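Local coordinates for Lmo0740 protein (Listeria monocytogenes, PDB 4RFA) that probably acts as a Crp-family transcription activator, pairing a cyclic nucleotide-binding-type domain with a helix-turn-helix domain expected to bind DNA, at residues A[18-22]-A[23-27]; A[32-35]-A[36-40]; A[133-136]-A[137-141]; A[184-187]-A[188-192]; A[194-197]-A[198-202]. All blocks are in the same frame, centred on the assembly; numbering follows the deposited sequence. Where two conformers were deposited one is given.

From the N terminus the five contacts follow in series; none nests within or crosses another, and each closes no more than a turn. Contact 1 bends the chain between helices 11-20 and 25-28. Strand 29-35 follows, and contact 2 turns it into the loop that leads to strand 49-55. Contact 3 lies within helix 126-143, which meets its copy in the second subunit and leads from the beta domain toward the C-terminal one. There, contact 4 ends helix 183-189 and contact 5 forms the first turns of helix 194-206. These last two touch, Ala187 packing on Ile197 and Leu186 on Leu201, whereas contact 1 lies across the chain's centre from them.

Contact 1: residues A[18-22]-A[23-27]; sequences YLKEF and PDYYK
The aromatic ring of Tyr25 lies against Leu19 and Lys20, before the turn, with Lys20 over one face and Leu19 at its edge. Lys20 CG stands 3.8 Å from the centroid of the Tyr25 ring, 16° off the ring normal, a CH-pi contact displaced from the centre toward the rim. Beyond CG the lysine chain runs extended, side by side with the tyrosine and pointing the same way, so that Lys20 CE comes within 3.9 Å of Tyr25 OH. Leu19 CB lies in the plane of the ring, 3.6 Å from Tyr25 CE1, and the leucine carbonyl carbon, Leu19 C, is 3.4 Å from Tyr25 CD1. The ring reaches this place because Tyr25 CG is swung opposite its own backbone nitrogen (chi1 176°), back toward the earlier helix.

What sets the tyrosine in position is a type I beta turn from Phe22 to Tyr25. Tyr25 N donates to Phe22 O over 3.0 Å; the bond is bent, and the donor sits above the carbonyl plane. Pro23 occupies the second position of the turn, and Asp24 holds the N-cap position of the next helix without its side chain making a capping bond. Ahead of the turn, Phe22 N is bonded to Leu19 O at 3.2 Å.

Farther out, the Phe22 ring packs on Phe113 and Ile117 of helix 111-120, and Leu19 also touches Ile117. The type I beta turn here joins helices 11-20 and 25-28, just before the first strand of the beta domain.

Contact 2: residues A[32-35]-A[36-40]; sequences KTYT and LNEKI
Glu38 folds back on Thr35 and Tyr34 across a type II beta turn, Thr35 to Glu38, which ends the first strand of the antiparallel beta-roll found in cyclic nucleotide-binding-type domains. Asn37, with its positive phi, takes the third position of the turn, and Glu38 N closes it on Thr35 O at 3.0 Å.

The glutamate side chain starts beside the same carbonyl, its CB being 3.2 Å from Thr35 O and a looser neighbour of Tyr34 CD2. CG stays next to Thr35 O and comes 3.4 Å from Thr35 OG1. From there the chain runs extended and brings the carboxylate alongside the end of the strand. OE1 accepts two bonds from one residue: Thr35 OG1 donates to Glu38 OE1 over 2.7 Å, meeting it on the anti side and 25° out of the carboxylate plane, while Thr35 N also donates to it at a distance so short that its exact length is doubtful. OE2 lies 3.6 Å from Tyr34 CD2, the carboxylate and ring planes being 49° apart. It also accepts from a water that bridges to Thr33 O, so both carboxylate oxygens tie the turn to the strand.

Tyr34, which also touches Val99 and Leu104, carries a second contact from beyond the turn: Ile40 CG1 sits over the centre of its ring, 3.8 Å from the Tyr34 centroid and 10° off the normal.

Contact 3: residues A[133-136]-A[137-141]; sequences ADVF and ARHYA
Val135 O receives the backbone N-H of His139 at 2.9 Å, and the imidazole of the same histidine leans over this oxygen, with His139 CG 3.3 Å from Val135 O. Val135 CG1, turned opposite its backbone nitrogen (chi1 175°), lies over a face of the ring at 3.3 Å from His139 NE2, the two side chains running side by side. Val135 CG1 and O thus lie against the imidazole, whose ND1 is hydrogen-bonded to ND1 of His139 of the second subunit.

At the next rung the ring is met differently. Tyr140 N bonds to Phe136 O at 2.9 Å, and the edge of the tyrosine ring, not a face, approaches that oxygen, Tyr140 CD2 being 3.1 Å from Phe136 O. Arg138 passes its CG by Asp134 O at 3.3 Å before bending at chi3.

Helix 126-143 forms part of the dimer interface, as in Crp relatives: besides the histidine pair, Phe136 meets Phe136 of the second subunit, and Tyr140 meets His95 of that subunit edge-to-face. Within its own chain, Arg138 reaches Glu164 of helix 150-165 and the carbonyl of Phe75 in strand 72-76.

Contact 4: residues A[184-187]-A[188-192]; sequences SVLA and RYCRT
A Schellman motif ends helix 183-189, probably the first helix of a Crp-type helix-turn-helix, where Thr192 N bonds to Ala187 O at 3.0 Å in a nearly straight line (176°). Arg191 makes it possible by taking positive phi. The preceding rungs are regular: Cys190 N donates to Leu186 O and Tyr189 N to Val185 O, both at 2.9 Å. Ala187 CB points out of the turn yet comes 3.6 Å from Thr192 O, beside the reversed chain.

Arg188 runs back along the helix toward Ser184. Its CG passes 3.2 Å from Ser184 O, and a bend at chi3 (65°) redirects the guanidinium so that Arg188 NH1 gives a 2.7 Å hydrogen bond to a water, which is also bonded to Ser184 OG. The other guanidinium nitrogens serve Glu61, in a salt bridge, and the carbonyl of Asn70. Leu186 CD1 and Cys190 SG are loose apolar neighbours at 4.2 Å.

The helix lies between several elements. Leu186 and Tyr189 pack on helix 150-165, and Ala187 and Thr192 on Ile197 of helix 194-206. Val185 packs on Ile72 and Phe75 of strand 72-76, so this helix rests against the beta domain.

Contact 5: residues A[194-197]-A[198-202]; sequences QPNI and SNLLT
Backbone bonds link Gln194 through Ile197 with the residues one turn on. Ser198 N donates to Gln194 O at 2.9 Å, Leu200 N to Asn196 O at 3.0 Å and Leu201 N to Ile197 O at 2.8 Å. The bond from Asn199 N to Pro195 O is weak and, at 3.4 Å, longer than its neighbours.

Apolar contact is carried by Ile197 and Leu201, whose chains cross obliquely. The branch methyl Ile197 CG2 touches Leu201 CD1 at 3.8 Å, and Leu201 CG also rests on the carbonyl, 3.2 Å from Ile197 O. Leu200 does likewise one residue earlier, its CG lying 3.2 Å from Asn196 O and its CD1 leading past the Asn196 amide. Both leucines have CG opposite their carbonyl carbon (chi1 -63° and -68°), which lays each branch point back over the preceding turn.

These are the first two turns or so of helix 194-206, probably the second, recognition helix of the helix-turn-helix; in Crp relatives the corresponding helix enters the DNA major groove. Ile197 faces inward to Ile154 of helix 150-165, where Leu200 also packs.

Polar side chains act at the margins. The Asn196 amide nitrogen, ND2, is hydrogen-bonded to Thr192 OG1, which ties the start of the helix to the turn before it. Asn199 ND2 lies 3.3 Å from Pro195 O, at an angle too poor for a hydrogen bond.

Contact 1: residues A[18-22]-A[23-27]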
# COMPACT_ATOMS: atom_id res chain seq x y z
N TYR A 18 0.99 -28.19 -0.32
CA TYR A 18 2.30 -28.26 -0.97
C TYR A 18 3.41 -28.23 0.08
O TYR A 18 4.39 -29.01 -0.01
CB TYR A 18 2.49 -27.13 -1.99
CG TYR A 18 2.27 -27.56 -3.42
CD1 TYR A 18 3.12 -28.49 -4.02
CD2 TYR A 18 1.24 -27.01 -4.20
CE1 TYR A 18 2.95 -28.88 -5.35
CE2 TYR A 18 1.06 -27.39 -5.52
CZ TYR A 18 1.92 -28.33 -6.09
OH TYR A 18 1.77 -28.73 -7.40
N LEU A 19 3.23 -27.35 1.07
CA LEU A 19 4.23 -27.15 2.10
C LEU A 19 4.54 -28.46 2.82
O LEU A 19 5.71 -28.77 3.04
CB LEU A 19 3.82 -26.04 3.09
CG LEU A 19 3.62 -24.63 2.47
CD1 LEU A 19 3.65 -23.50 3.49
CD2 LEU A 19 4.65 -24.34 1.41
N LYS A 20 3.51 -29.25 3.11
CA LYS A 20 3.63 -30.49 3.89
C LYS A 20 4.41 -31.61 3.22
O LYS A 20 4.90 -32.50 3.90
CB LYS A 20 2.25 -31.03 4.28
CG LYS A 20 1.50 -30.14 5.27
CD LYS A 20 0.06 -30.61 5.48
CE LYS A 20 -0.75 -29.69 6.39
NZ LYS A 20 -2.02 -30.33 6.85
N GLU A 21 4.53 -31.56 1.89
CA GLU A 21 5.38 -32.49 1.14
C GLU A 21 6.86 -32.43 1.53
O GLU A 21 7.55 -33.41 1.39
CB GLU A 21 5.33 -32.19 -0.36
CG GLU A 21 3.97 -32.22 -1.02
CD GLU A 21 4.05 -31.82 -2.48
OE1 GLU A 21 4.86 -30.94 -2.85
OE2 GLU A 21 3.26 -32.39 -3.26
N PHE A 22 7.35 -31.27 1.97
CA PHE A 22 8.79 -31.12 2.22
C PHE A 22 9.18 -31.55 3.62
O PHE A 22 8.50 -31.16 4.58
CB PHE A 22 9.23 -29.68 1.94
CG PHE A 22 8.85 -29.22 0.57
CD1 PHE A 22 8.97 -30.10 -0.53
CD2 PHE A 22 8.34 -27.95 0.35
CE1 PHE A 22 8.61 -29.69 -1.81
CE2 PHE A 22 7.98 -27.53 -0.93
CZ PHE A 22 8.12 -28.41 -2.00
N PRO A 23 10.27 -32.34 3.74
CA PRO A 23 10.70 -32.90 5.02
C PRO A 23 10.89 -31.86 6.11
O PRO A 23 10.66 -32.16 7.25
CB PRO A 23 12.04 -33.57 4.70
CG PRO A 23 11.99 -33.86 3.24
CD PRO A 23 11.19 -32.74 2.65
N ASP A 24 11.26 -30.62 5.74
CA ASP A 24 11.48 -29.55 6.73
C ASP A 24 10.22 -28.73 7.10
O ASP A 24 10.32 -27.61 7.63
CB ASP A 24 12.61 -28.64 6.23
CG ASP A 24 13.96 -29.36 6.17
OD1 ASP A 24 14.16 -30.36 6.90
OD2 ASP A 24 14.82 -28.94 5.38
N TYR A 25 9.03 -29.27 6.83
CA TYR A 25 7.76 -28.57 7.08
C TYR A 25 7.56 -28.07 8.51
O TYR A 25 7.32 -26.88 8.72
CB TYR A 25 6.57 -29.46 6.68
CG TYR A 25 5.25 -28.82 7.00
CD1 TYR A 25 4.71 -27.84 6.15
CD2 TYR A 25 4.55 -29.16 8.16
CE1 TYR A 25 3.50 -27.25 6.45
CE2 TYR A 25 3.34 -28.56 8.48
CZ TYR A 25 2.82 -27.61 7.64
OH TYR A 25 1.61 -27.03 7.94
N TYR A 26 7.64 -28.96 9.50
CA TYR A 26 7.33 -28.57 10.90
C TYR A 26 8.38 -27.61 11.46
O TYR A 26 8.14 -26.85 12.37
CB TYR A 26 7.26 -29.84 11.78
CG TYR A 26 5.97 -30.60 11.60
CD1 TYR A 26 4.75 -29.96 11.78
CD2 TYR A 26 5.98 -31.94 11.23
CE1 TYR A 26 3.56 -30.63 11.60
CE2 TYR A 26 4.79 -32.64 11.07
CZ TYR A 26 3.58 -31.98 11.25
OH TYR A 26 2.39 -32.65 11.08
N LYS A 27 9.57 -27.71 10.89
CA LYS A 27 10.68 -26.84 11.19
C LYS A 27 10.43 -25.41 10.73
O LYS A 27 10.82 -24.48 11.40
CB LYS A 27 11.91 -27.41 10.49
CG LYS A 27 13.14 -26.54 10.45
CD LYS A 27 14.31 -27.41 10.06
CE LYS A 27 15.58 -26.62 9.87
NZ LYS A 27 16.67 -27.55 9.45

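Contact 2: residues A[32-35]-A[36-40]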
# COMPACT_ATOMS: atom_id res chain seq x y z
N LYS A 32 -0.52 -20.34 14.93
CA LYS A 32 -0.84 -19.50 16.08
C LYS A 32 -2.31 -19.07 16.07
O LYS A 32 -2.84 -18.60 15.04
CB LYS A 32 0.02 -18.26 16.00
CG LYS A 32 1.01 -18.07 17.10
CD LYS A 32 0.35 -17.55 18.36
CE LYS A 32 1.43 -17.19 19.37
NZ LYS A 32 0.81 -16.84 20.67
N THR A 33 -2.98 -19.19 17.22
CA THR A 33 -4.38 -18.84 17.33
C THR A 33 -4.51 -17.74 18.38
O THR A 33 -3.73 -17.65 19.32
CB THR A 33 -5.29 -20.03 17.67
OG1 THR A 33 -4.83 -20.65 18.86
CG2 THR A 33 -5.27 -21.09 16.62
N TYR A 34 -5.45 -16.84 18.14
CA TYR A 34 -5.59 -15.66 18.90
C TYR A 34 -7.06 -15.47 19.18
O TYR A 34 -7.90 -16.07 18.52
CB TYR A 34 -5.15 -14.48 18.09
CG TYR A 34 -3.70 -14.37 17.85
CD1 TYR A 34 -3.10 -14.96 16.71
CD2 TYR A 34 -2.91 -13.64 18.73
CE1 TYR A 34 -1.74 -14.82 16.50
CE2 TYR A 34 -1.56 -13.52 18.53
CZ TYR A 34 -0.98 -14.09 17.40
OH TYR A 34 0.37 -13.92 17.25
N THR A 35 -7.35 -14.62 20.17
CA THR A 35 -8.72 -14.22 20.53
C THR A 35 -8.90 -12.71 20.49
O THR A 35 -7.92 -11.91 20.48
CB THR A 35 -9.04 -14.63 21.99
OG1 THR A 35 -8.05 -14.08 22.86
CG2 THR A 35 -9.15 -16.11 22.15
N LEU A 36 -10.16 -12.31 20.61
CA LEU A 36 -10.56 -10.92 20.50
C LEU A 36 -9.63 -9.97 21.30
O LEU A 36 -9.28 -10.25 22.41
CB LEU A 36 -12.00 -10.84 20.97
CG LEU A 36 -12.70 -9.49 21.12
CD1 LEU A 36 -14.07 -9.64 21.82
CD2 LEU A 36 -11.88 -8.51 21.94
N ASN A 37 -9.23 -8.86 20.72
CA ASN A 37 -8.34 -7.86 21.36
C ASN A 37 -6.91 -8.24 21.64
O ASN A 37 -6.11 -7.36 21.98
CB ASN A 37 -8.92 -7.23 22.64
CG ASN A 37 -9.91 -6.12 22.34
OD1 ASN A 37 -10.86 -5.92 23.10
ND2 ASN A 37 -9.74 -5.43 21.21
N GLU A 38 -6.53 -9.49 21.45
CA GLU A 38 -5.12 -9.79 21.48
C GLU A 38 -4.39 -9.03 20.40
O GLU A 38 -4.98 -8.79 19.36
CB GLU A 38 -4.91 -11.26 21.23
CG GLU A 38 -5.32 -12.12 22.39
CD GLU A 38 -4.78 -13.51 22.21
OE1 GLU A 38 -5.56 -14.42 21.87
OE2 GLU A 38 -3.55 -13.65 22.31
N LYS A 39 -3.12 -8.70 20.66
CA LYS A 39 -2.23 -8.10 19.70
C LYS A 39 -1.40 -9.16 18.98
O LYS A 39 -0.84 -10.03 19.58
CB LYS A 39 -1.28 -7.12 20.40
CG LYS A 39 -1.96 -5.86 20.94
CD LYS A 39 -1.79 -4.67 20.00
CE LYS A 39 -2.90 -3.65 20.14
NZ LYS A 39 -3.16 -3.32 21.58
N ILE A 40 -1.29 -9.06 17.67
CA ILE A 40 -0.40 -9.93 16.90
C ILE A 40 0.95 -9.20 16.80
O ILE A 40 1.01 -8.05 16.36
CB ILE A 40 -1.04 -10.19 15.51
CG1 ILE A 40 -2.33 -11.00 15.67
CG2 ILE A 40 -0.08 -10.90 14.56
CD1 ILE A 40 -3.20 -11.00 14.43
O HOH W 1 -2.52 -15.88 21.43

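Contact 3: residues A[133-136]-A[137-141]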
# COMPACT_ATOMS: atom_id res chain seq x y z
N ALA A 133 -0.41 -8.15 -4.49
CA ALA A 133 -1.21 -7.35 -5.45
C ALA A 133 -2.53 -6.95 -4.86
O ALA A 133 -2.92 -5.79 -4.94
CB ALA A 133 -1.44 -8.14 -6.73
N ASP A 134 -3.21 -7.88 -4.19
CA ASP A 134 -4.51 -7.51 -3.59
C ASP A 134 -4.36 -6.55 -2.41
O ASP A 134 -5.23 -5.74 -2.19
CB ASP A 134 -5.28 -8.76 -3.14
CG ASP A 134 -5.76 -9.58 -4.32
OD1 ASP A 134 -5.85 -9.03 -5.44
OD2 ASP A 134 -6.07 -10.76 -4.14
N VAL A 135 -3.26 -6.61 -1.68
CA VAL A 135 -3.10 -5.67 -0.55
C VAL A 135 -2.83 -4.28 -1.11
O VAL A 135 -3.42 -3.30 -0.62
CB VAL A 135 -1.98 -6.06 0.41
CG1 VAL A 135 -1.80 -4.99 1.48
CG2 VAL A 135 -2.38 -7.33 1.09
N PHE A 136 -1.99 -4.21 -2.13
CA PHE A 136 -1.79 -2.97 -2.89
C PHE A 136 -3.07 -2.34 -3.37
O PHE A 136 -3.28 -1.14 -3.18
CB PHE A 136 -0.93 -3.20 -4.09
CG PHE A 136 0.50 -3.42 -3.75
CD1 PHE A 136 1.02 -2.96 -2.56
CD2 PHE A 136 1.32 -4.07 -4.62
CE1 PHE A 136 2.36 -3.15 -2.26
CE2 PHE A 136 2.65 -4.25 -4.32
CZ PHE A 136 3.18 -3.80 -3.14
N ALA A 137 -3.90 -3.14 -4.02
CA ALA A 137 -5.17 -2.62 -4.54
C ALA A 137 -5.98 -2.04 -3.38
O ALA A 137 -6.51 -0.97 -3.50
CB ALA A 137 -5.97 -3.70 -5.25
N ARG A 138 -6.01 -2.71 -2.21
CA ARG A 138 -6.77 -2.16 -1.09
C ARG A 138 -6.13 -0.89 -0.51
O ARG A 138 -6.82 0.03 -0.11
CB ARG A 138 -6.94 -3.23 -0.04
CG ARG A 138 -7.78 -4.41 -0.52
CD ARG A 138 -7.57 -5.59 0.39
NE ARG A 138 -7.92 -5.14 1.76
CZ ARG A 138 -7.30 -5.54 2.86
NH1 ARG A 138 -6.28 -6.37 2.79
NH2 ARG A 138 -7.67 -5.04 4.02
N HIS A 139 -4.82 -0.81 -0.55
CA HIS A 139 -4.11 0.40 -0.16
C HIS A 139 -4.52 1.59 -1.04
O HIS A 139 -4.81 2.67 -0.55
CB HIS A 139 -2.59 0.20 -0.24
CG HIS A 139 -2.01 -0.66 0.82
ND1 HIS A 139 -0.67 -1.01 0.84
CD2 HIS A 139 -2.56 -1.27 1.89
CE1 HIS A 139 -0.42 -1.75 1.90
NE2 HIS A 139 -1.55 -1.93 2.55
N TYR A 140 -4.52 1.40 -2.35
CA TYR A 140 -4.96 2.43 -3.27
C TYR A 140 -6.37 2.86 -3.03
O TYR A 140 -6.65 4.03 -3.08
CB TYR A 140 -4.83 1.93 -4.69
CG TYR A 140 -3.46 2.13 -5.22
CD1 TYR A 140 -3.07 3.38 -5.73
CD2 TYR A 140 -2.56 1.12 -5.21
CE1 TYR A 140 -1.78 3.59 -6.21
CE2 TYR A 140 -1.27 1.30 -5.68
CZ TYR A 140 -0.88 2.53 -6.18
OH TYR A 140 0.39 2.69 -6.66
N ALA A 141 -7.26 1.94 -2.75
CA ALA A 141 -8.63 2.33 -2.49
C ALA A 141 -8.68 3.27 -1.29
O ALA A 141 -9.29 4.34 -1.34
CB ALA A 141 -9.50 1.10 -2.28

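Contact 4: residues A[184-187]-A[188-192]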
# COMPACT_ATOMS: atom_id res chain seq x y z
N SER A 184 -18.53 2.06 16.62
CA SER A 184 -17.21 2.48 17.10
C SER A 184 -16.11 2.10 16.13
O SER A 184 -15.20 2.88 15.84
CB SER A 184 -16.93 1.84 18.49
OG SER A 184 -15.64 2.22 18.93
N VAL A 185 -16.19 0.89 15.59
CA VAL A 185 -15.19 0.44 14.66
C VAL A 185 -15.28 1.23 13.33
O VAL A 185 -14.26 1.72 12.81
CB VAL A 185 -15.30 -1.06 14.44
CG1 VAL A 185 -14.44 -1.52 13.28
CG2 VAL A 185 -14.94 -1.81 15.76
N LEU A 186 -16.50 1.42 12.84
CA LEU A 186 -16.71 2.17 11.63
C LEU A 186 -16.13 3.53 11.78
O LEU A 186 -15.48 4.00 10.87
CB LEU A 186 -18.19 2.24 11.24
CG LEU A 186 -18.56 2.82 9.89
CD1 LEU A 186 -17.93 1.97 8.80
CD2 LEU A 186 -20.08 2.82 9.76
N ALA A 187 -16.36 4.17 12.92
CA ALA A 187 -15.82 5.48 13.16
C ALA A 187 -14.30 5.53 13.14
O ALA A 187 -13.69 6.50 12.65
CB ALA A 187 -16.29 6.03 14.47
N ARG A 188 -13.68 4.52 13.74
CA ARG A 188 -12.24 4.44 13.76
C ARG A 188 -11.70 4.24 12.37
O ARG A 188 -10.66 4.85 12.03
CB ARG A 188 -11.77 3.36 14.71
CG ARG A 188 -12.15 3.67 16.15
CD ARG A 188 -12.01 2.46 17.03
NE ARG A 188 -10.63 2.07 17.13
CZ ARG A 188 -10.27 0.84 17.46
NH1 ARG A 188 -11.20 -0.07 17.73
NH2 ARG A 188 -8.99 0.56 17.52
N TYR A 189 -12.39 3.47 11.53
CA TYR A 189 -11.91 3.21 10.18
C TYR A 189 -12.13 4.43 9.29
O TYR A 189 -11.36 4.69 8.33
CB TYR A 189 -12.57 1.97 9.64
CG TYR A 189 -12.23 1.56 8.21
CD1 TYR A 189 -10.96 1.16 7.84
CD2 TYR A 189 -13.24 1.46 7.27
CE1 TYR A 189 -10.69 0.69 6.54
CE2 TYR A 189 -12.98 1.01 5.98
CZ TYR A 189 -11.70 0.64 5.62
OH TYR A 189 -11.54 0.25 4.33
N CYS A 190 -13.20 5.17 9.57
CA CYS A 190 -13.47 6.42 8.87
C CYS A 190 -12.70 7.62 9.40
O CYS A 190 -12.82 8.70 8.85
CB CYS A 190 -14.97 6.75 8.85
SG CYS A 190 -15.90 5.54 7.92
N ARG A 191 -11.96 7.40 10.47
CA ARG A 191 -11.13 8.41 11.06
C ARG A 191 -12.02 9.67 11.36
O ARG A 191 -11.81 10.78 10.84
CB ARG A 191 -9.89 8.61 10.15
CG ARG A 191 -9.23 7.26 9.69
CD ARG A 191 -7.90 7.51 8.97
NE ARG A 191 -7.13 6.46 8.22
CZ ARG A 191 -7.50 5.28 7.71
NH1 ARG A 191 -8.74 4.81 7.81
NH2 ARG A 191 -6.57 4.56 7.02
N THR A 192 -13.08 9.42 12.13
CA THR A 192 -13.96 10.44 12.68
C THR A 192 -14.55 9.99 14.04
O THR A 192 -14.16 8.97 14.57
CB THR A 192 -15.08 10.74 11.71
OG1 THR A 192 -15.72 11.93 12.12
CG2 THR A 192 -16.11 9.60 11.64
O HOH W 2 -13.74 0.22 18.65

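Contact 5: residues A[194-197]-A[198-202]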
# COMPACT_ATOMS: atom_id res chain seq x y z
N GLN A 194 -17.68 9.11 17.01
CA GLN A 194 -18.88 8.30 17.01
C GLN A 194 -20.11 9.11 16.86
O GLN A 194 -20.99 8.70 16.11
CB GLN A 194 -19.02 7.50 18.27
CG GLN A 194 -18.24 6.23 18.20
CD GLN A 194 -18.92 5.14 18.99
OE1 GLN A 194 -20.06 4.76 18.68
NE2 GLN A 194 -18.25 4.63 20.01
N PRO A 195 -20.20 10.24 17.58
CA PRO A 195 -21.43 11.00 17.39
C PRO A 195 -21.60 11.40 15.94
O PRO A 195 -22.71 11.49 15.45
CB PRO A 195 -21.24 12.22 18.31
CG PRO A 195 -20.29 11.75 19.36
CD PRO A 195 -19.33 10.86 18.60
N ASN A 196 -20.49 11.61 15.25
CA ASN A 196 -20.57 11.99 13.86
C ASN A 196 -20.95 10.80 12.99
O ASN A 196 -21.79 10.91 12.11
CB ASN A 196 -19.25 12.59 13.42
CG ASN A 196 -19.38 13.38 12.16
OD1 ASN A 196 -20.47 13.85 11.84
ND2 ASN A 196 -18.29 13.53 11.44
N ILE A 197 -20.34 9.65 13.21
CA ILE A 197 -20.76 8.44 12.50
C ILE A 197 -22.29 8.18 12.65
O ILE A 197 -22.97 7.79 11.70
CB ILE A 197 -19.93 7.22 13.00
CG1 ILE A 197 -18.72 6.99 12.12
CG2 ILE A 197 -20.72 5.95 13.03
CD1 ILE A 197 -18.94 6.82 10.65
N SER A 198 -22.82 8.40 13.84
CA SER A 198 -24.24 8.11 14.10
C SER A 198 -25.10 8.94 13.19
O SER A 198 -26.03 8.44 12.56
CB SER A 198 -24.60 8.40 15.55
OG SER A 198 -25.83 7.80 15.86
N ASN A 199 -24.78 10.22 13.11
CA ASN A 199 -25.52 11.15 12.27
C ASN A 199 -25.41 10.84 10.80
O ASN A 199 -26.39 10.90 10.08
CB ASN A 199 -25.00 12.55 12.54
CG ASN A 199 -25.46 13.06 13.89
OD1 ASN A 199 -26.49 12.62 14.39
ND2 ASN A 199 -24.69 13.93 14.49
N LEU A 200 -24.22 10.46 10.38
CA LEU A 200 -24.00 10.04 9.01
C LEU A 200 -24.72 8.75 8.65
O LEU A 200 -25.23 8.65 7.56
CB LEU A 200 -22.52 9.86 8.74
CG LEU A 200 -21.71 11.16 8.89
CD1 LEU A 200 -20.23 10.86 8.88
CD2 LEU A 200 -22.09 12.14 7.79
N LEU A 201 -24.72 7.76 9.53
CA LEU A 201 -25.48 6.56 9.31
C LEU A 201 -26.97 6.86 9.08
O LEU A 201 -27.60 6.20 8.24
CB LEU A 201 -25.33 5.55 10.47
CG LEU A 201 -23.95 4.91 10.62
CD1 LEU A 201 -23.88 4.17 11.95
CD2 LEU A 201 -23.66 3.98 9.47
N THR A 202 -27.51 7.85 9.76
CA THR A 202 -28.94 8.23 9.54
C THR A 202 -29.15 8.73 8.13
O THR A 202 -30.07 8.27 7.42
CB THR A 202 -29.40 9.28 10.55
OG1 THR A 202 -29.30 8.71 11.84
CG2 THR A 202 -30.84 9.73 10.32